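Local coordinates for protein aminoglycoside N(3)-acetyltransferase (PDB 7LAP) that probably transfers an acetyl group to the 3-amino group of aminoglycoside antibiotics, as an acetyltransferase of the antibiotic N-acetyltransferase family linked to resistance, at residues Gly261-Ala265 with Ala266-Leu270; Cys79-Asn82 with Asp83-Pro86. All blocks are in the same frame, centred on the assembly; numbering follows the deposited sequence.

Contact 1: Gly261-Ala265 with Ala266-Leu270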
loop_
_atom_site.group_PDB
_atom_site.type_symbol
_atom_site.label_atom_id
_atom_site.label_comp_id
_atom_site.label_asym_id
_atom_site.label_seq_id
_atom_site.Cartn_x
_atom_site.Cartn_y
_atom_site.Cartn_z
ATOM N N GLY B 261 -2.101 26.723 -8.786
ATOM C CA GLY B 261 -3.370 26.547 -9.463
ATOM C C GLY B 261 -4.114 25.351 -8.926
ATOM O O GLY B 261 -3.956 24.999 -7.753
ATOM N N PHE B 262 -4.924 24.700 -9.760
ATOM C CA PHE B 262 -5.787 23.644 -9.266
ATOM C C PHE B 262 -5.717 22.472 -10.216
ATOM O O PHE B 262 -5.589 22.652 -11.436
ATOM C CB PHE B 262 -7.221 24.153 -9.049
ATOM C CG PHE B 262 -7.283 25.197 -7.966
ATOM C CD1 PHE B 262 -7.037 26.530 -8.265
ATOM C CD2 PHE B 262 -7.508 24.835 -6.648
ATOM C CE1 PHE B 262 -7.008 27.504 -7.269
ATOM C CE2 PHE B 262 -7.502 25.792 -5.661
ATOM C CZ PHE B 262 -7.255 27.133 -5.970
ATOM N N VAL B 263 -5.662 21.281 -9.635
ATOM C CA VAL B 263 -5.681 20.033 -10.386
ATOM C C VAL B 263 -6.819 19.234 -9.783
ATOM O O VAL B 263 -6.738 18.821 -8.615
ATOM C CB VAL B 263 -4.355 19.280 -10.306
ATOM C CG1 VAL B 263 -4.418 17.903 -11.090
ATOM C CG2 VAL B 263 -3.231 20.135 -10.881
ATOM N N GLY B 264 -7.907 19.081 -10.537
ATOM C CA GLY B 264 -9.144 18.636 -9.890
ATOM C C GLY B 264 -9.537 19.660 -8.844
ATOM O O GLY B 264 -9.422 20.862 -9.083
ATOM N N ALA B 265 -9.922 19.212 -7.638
ATOM C CA ALA B 265 -10.155 20.170 -6.558
ATOM C C ALA B 265 -8.914 20.426 -5.677
ATOM O O ALA B 265 -9.043 21.001 -4.596
ATOM C CB ALA B 265 -11.320 19.701 -5.687
ATOM N N ALA B 266 -7.735 19.994 -6.095
ATOM C CA ALA B 266 -6.533 20.041 -5.255
ATOM C C ALA B 266 -5.768 21.326 -5.544
ATOM O O ALA B 266 -5.375 21.572 -6.697
ATOM C CB ALA B 266 -5.617 18.843 -5.528
ATOM N N ARG B 267 -5.602 22.149 -4.516
ATOM C CA ARG B 267 -4.679 23.273 -4.588
ATOM C C ARG B 267 -3.280 22.753 -4.880
ATOM O O ARG B 267 -2.757 21.923 -4.127
ATOM C CB ARG B 267 -4.701 24.049 -3.268
ATOM C CG ARG B 267 -4.037 25.424 -3.335
ATOM C CD ARG B 267 -4.330 26.189 -2.058
ATOM N NE ARG B 267 -5.752 26.504 -1.906
ATOM C CZ ARG B 267 -6.322 27.583 -2.422
ATOM N NH1 ARG B 267 -5.581 28.432 -3.115
ATOM N NH2 ARG B 267 -7.622 27.826 -2.244
ATOM N N SER B 268 -2.682 23.222 -5.988
ATOM C CA SER B 268 -1.434 22.655 -6.493
ATOM C C SER B 268 -0.415 23.748 -6.755
ATOM O O SER B 268 -0.777 24.884 -7.058
ATOM C CB SER B 268 -1.689 21.846 -7.755
ATOM O OG SER B 268 -2.569 20.782 -7.385
ATOM N N ARG B 269 0.863 23.395 -6.638
ATOM C CA ARG B 269 1.940 24.352 -6.839
ATOM C C ARG B 269 3.074 23.699 -7.604
ATOM O O ARG B 269 3.505 22.598 -7.259
ATOM C CB ARG B 269 2.503 24.892 -5.510
ATOM C CG ARG B 269 1.566 25.867 -4.801
ATOM C CD ARG B 269 0.976 25.199 -3.596
ATOM N NE ARG B 269 0.438 26.173 -2.628
ATOM C CZ ARG B 269 -0.041 25.823 -1.440
ATOM N NH1 ARG B 269 -0.018 24.537 -1.085
ATOM N NH2 ARG B 269 -0.529 26.746 -0.618
ATOM N N LEU B 270 3.586 24.407 -8.597
ATOM C CA LEU B 270 4.636 23.899 -9.468
ATOM C C LEU B 270 5.811 24.862 -9.417
ATOM O O LEU B 270 5.647 26.058 -9.686
ATOM C CB LEU B 270 4.123 23.742 -10.903
ATOM C CG LEU B 270 5.172 23.209 -11.895
ATOM C CD1 LEU B 270 5.597 21.793 -11.465
ATOM C CD2 LEU B 270 4.563 23.215 -13.308
#

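Contact 2: Cys79-Asn82 with Asp83-Pro86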
loop_
_atom_site.group_PDB
_atom_site.type_symbol
_atom_site.label_atom_id
_atom_site.label_comp_id
_atom_site.label_asym_id
_atom_site.label_seq_id
_atom_site.Cartn_x
_atom_site.Cartn_y
_atom_site.Cartn_z
ATOM N N CYS B 79 10.110 7.918 -1.400
ATOM C CA CYS B 79 9.582 6.657 -0.844
ATOM C C CYS B 79 9.957 6.425 0.618
ATOM O O CYS B 79 9.082 6.246 1.490
ATOM C CB CYS B 79 10.102 5.458 -1.675
ATOM S SG CYS B 79 9.390 5.358 -3.286
ATOM N N GLY B 80 11.250 6.370 0.930
ATOM C CA GLY B 80 11.645 5.901 2.261
ATOM C C GLY B 80 11.274 4.436 2.455
ATOM O O GLY B 80 10.962 3.718 1.520
ATOM N N TRP B 81 11.303 4.016 3.714
ATOM C CA TRP B 81 11.108 2.611 4.095
ATOM C C TRP B 81 10.198 2.548 5.318
ATOM O O TRP B 81 10.612 2.950 6.412
ATOM C CB TRP B 81 12.442 1.944 4.398
ATOM C CG TRP B 81 12.388 0.498 4.745
ATOM C CD1 TRP B 81 11.332 -0.378 4.537
ATOM C CD2 TRP B 81 13.416 -0.256 5.395
ATOM N NE1 TRP B 81 11.653 -1.618 5.031
ATOM C CE2 TRP B 81 12.930 -1.575 5.552
ATOM C CE3 TRP B 81 14.722 0.045 5.826
ATOM C CZ2 TRP B 81 13.705 -2.596 6.124
ATOM C CZ3 TRP B 81 15.483 -0.970 6.425
ATOM C CH2 TRP B 81 14.972 -2.272 6.566
ATOM N N ASN B 82 8.962 2.050 5.135
ATOM C CA ASN B 82 7.991 2.063 6.230
ATOM C C ASN B 82 8.423 1.200 7.396
ATOM O O ASN B 82 8.126 1.518 8.548
ATOM C CB ASN B 82 6.614 1.586 5.770
ATOM C CG ASN B 82 5.533 1.979 6.745
ATOM O OD1 ASN B 82 5.180 3.153 6.841
ATOM N ND2 ASN B 82 5.041 1.017 7.518
ATOM N N ASP B 83 9.087 0.089 7.130
ATOM C CA ASP B 83 9.361 -0.888 8.180
ATOM C C ASP B 83 10.839 -0.937 8.552
ATOM O O ASP B 83 11.353 -1.990 8.929
ATOM C CB ASP B 83 8.849 -2.247 7.721
ATOM C CG ASP B 83 7.368 -2.171 7.378
ATOM O OD1 ASP B 83 6.620 -1.816 8.286
ATOM O OD2 ASP B 83 6.972 -2.346 6.207
ATOM N N ALA B 84 11.527 0.202 8.451
ATOM C CA ALA B 84 12.911 0.294 8.908
ATOM C C ALA B 84 12.969 0.138 10.421
ATOM O O ALA B 84 12.015 0.475 11.111
ATOM C CB ALA B 84 13.500 1.643 8.515
ATOM N N PRO B 85 14.071 -0.377 10.969
ATOM C CA PRO B 85 14.249 -0.321 12.411
ATOM C C PRO B 85 14.296 1.128 12.856
ATOM O O PRO B 85 14.813 1.987 12.129
ATOM C CB PRO B 85 15.599 -1.029 12.643
ATOM C CG PRO B 85 16.351 -0.811 11.380
ATOM C CD PRO B 85 15.281 -0.890 10.289
ATOM N N PRO B 86 13.723 1.453 14.009
ATOM C CA PRO B 86 13.756 2.847 14.475
ATOM C C PRO B 86 15.191 3.318 14.699
ATOM O O PRO B 86 16.076 2.524 15.015
ATOM C CB PRO B 86 12.970 2.800 15.789
ATOM C CG PRO B 86 13.117 1.363 16.268
ATOM C CD PRO B 86 13.151 0.532 15.004
#

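Contact 1: Gly261-Ala265 with Ala266-Leu270
With CG of Phe262 anti to its own carbonyl carbon (chi1 -65°) and CG of Arg267 anti to its backbone N (chi1 -166°), the two side chains leave neighbouring strands side by side, and a bend at chi3 of Arg267 turns the guanidinium across the CE2/CZ end of the ring. In one of the two conformers modelled for Arg267, Phe262 CZ sits over one face of that guanidinium, 3.6 Å from Arg267 NH1, while NH2 lies at the ring edge; the two planes stand 76° apart. The two residues occupy the exposed side of the strands and form a non-hydrogen-bonded antiparallel pair, where Phe262 CA also gives a CA-H...O contact to Ala266 O at 3.3 Å.

These strands, 259-263 and 266-272, form a tight beta hairpin closed by a type II' turn from Val263 to Ala266, with Gly264 at the first corner in a conformation of positive phi. Val263 N reaches Ala266 O at 3.0 Å, in the carbonyl plane, and Ala266 N returns a bond to Val263 O from well above its plane. At the next hydrogen-bonded pair, Gly261 and Ser268 exchange two nearly straight bonds, each of 2.8 Å between N of one residue and O of the other.

On the buried side Ser268 OG turns back along its own strand to Ala266 O (3.0 Å), which thus accepts two bonds. The same hydroxyl oxygen touches Val263 CG2 at 3.6 Å. Val263 continues inward onto Ile27 and Leu31 of helix 24-34, and Asp30 of that helix accepts a hydrogen bond from Gly264 N.

Contact 2: Cys79-Asn82 with Asp83-Pro86
Trp81 folds its indole across the backbone of Asp83 and Ala84, so that the ring system covers the chain that follows it. From CB, the side chain leaves with CG anti to the backbone N (chi1 -178°), which carries the indole forward over the next residues. CG lies 3.8 Å from Ala84 N, and CD1 on the five-membered ring comes to 3.5 Å from Asp83 N. Next along that ring, NE1 passes near Asp83 C, which lies over the same indole face as Ala84 CA. At the fused bond CE2 lies against Asp83 C and Ala84 N, and CD2 against Ala84 CA; beyond it CE3 of Trp81 meets the methyl, CB, of Ala84 at 3.4 Å. On the other flank of the benzo ring, Trp81 CZ2 comes to 3.7 Å from Asp83 O. The far end, CZ3 and CH2, reaches Pro85 CD, with CZ3 at 3.9 Å.

Ala84 CA stands almost directly above the centre of the six-membered ring, only 12° off its normal, a CH-pi contact over the face. The backbone here makes a type I beta turn from Trp81 to Ala84, in the loop that leaves strand 74-78 and leads to helix 94-103. The turn brings Ala84 back to the residue that opens it, and Phe107 adds an edge-to-face stack with the indole.

At the turn's corners Asn82 ND2 makes a weak hydrogen bond of 3.3 Å to Asp83 OD1, the amide and carboxylate planes being nearly perpendicular (84°). Both groups have stronger partners elsewhere: Asn82 OD1 accepts a bond from His116 N, and Asp83 OD2 forms a salt bridge with Arg120 of the second subunit, placing this corner of the turn at the dimer interface.

Followed from the N terminus, the chain first reaches contact 2, where residues 79-86 leave strand 74-78 in the interior of the mixed sheet and turn over on themselves before helix 94-103. Contact 1 comes much later, as a hairpin between strand 259-263, outermost in the sheet within this chain, and strand 266-272, which pairs in turn with strand 176-180. Each closes only a short local turn, and the two follow in series, neither enclosing nor crossing the other. The centres of contact 1 and contact 2 lie about 29 Å apart, on opposite sides of the chain's centre. Contact 2 faces strand 204-213 and the second subunit, whereas contact 1 joins the sheet margin to helices 24-34 and 48-51.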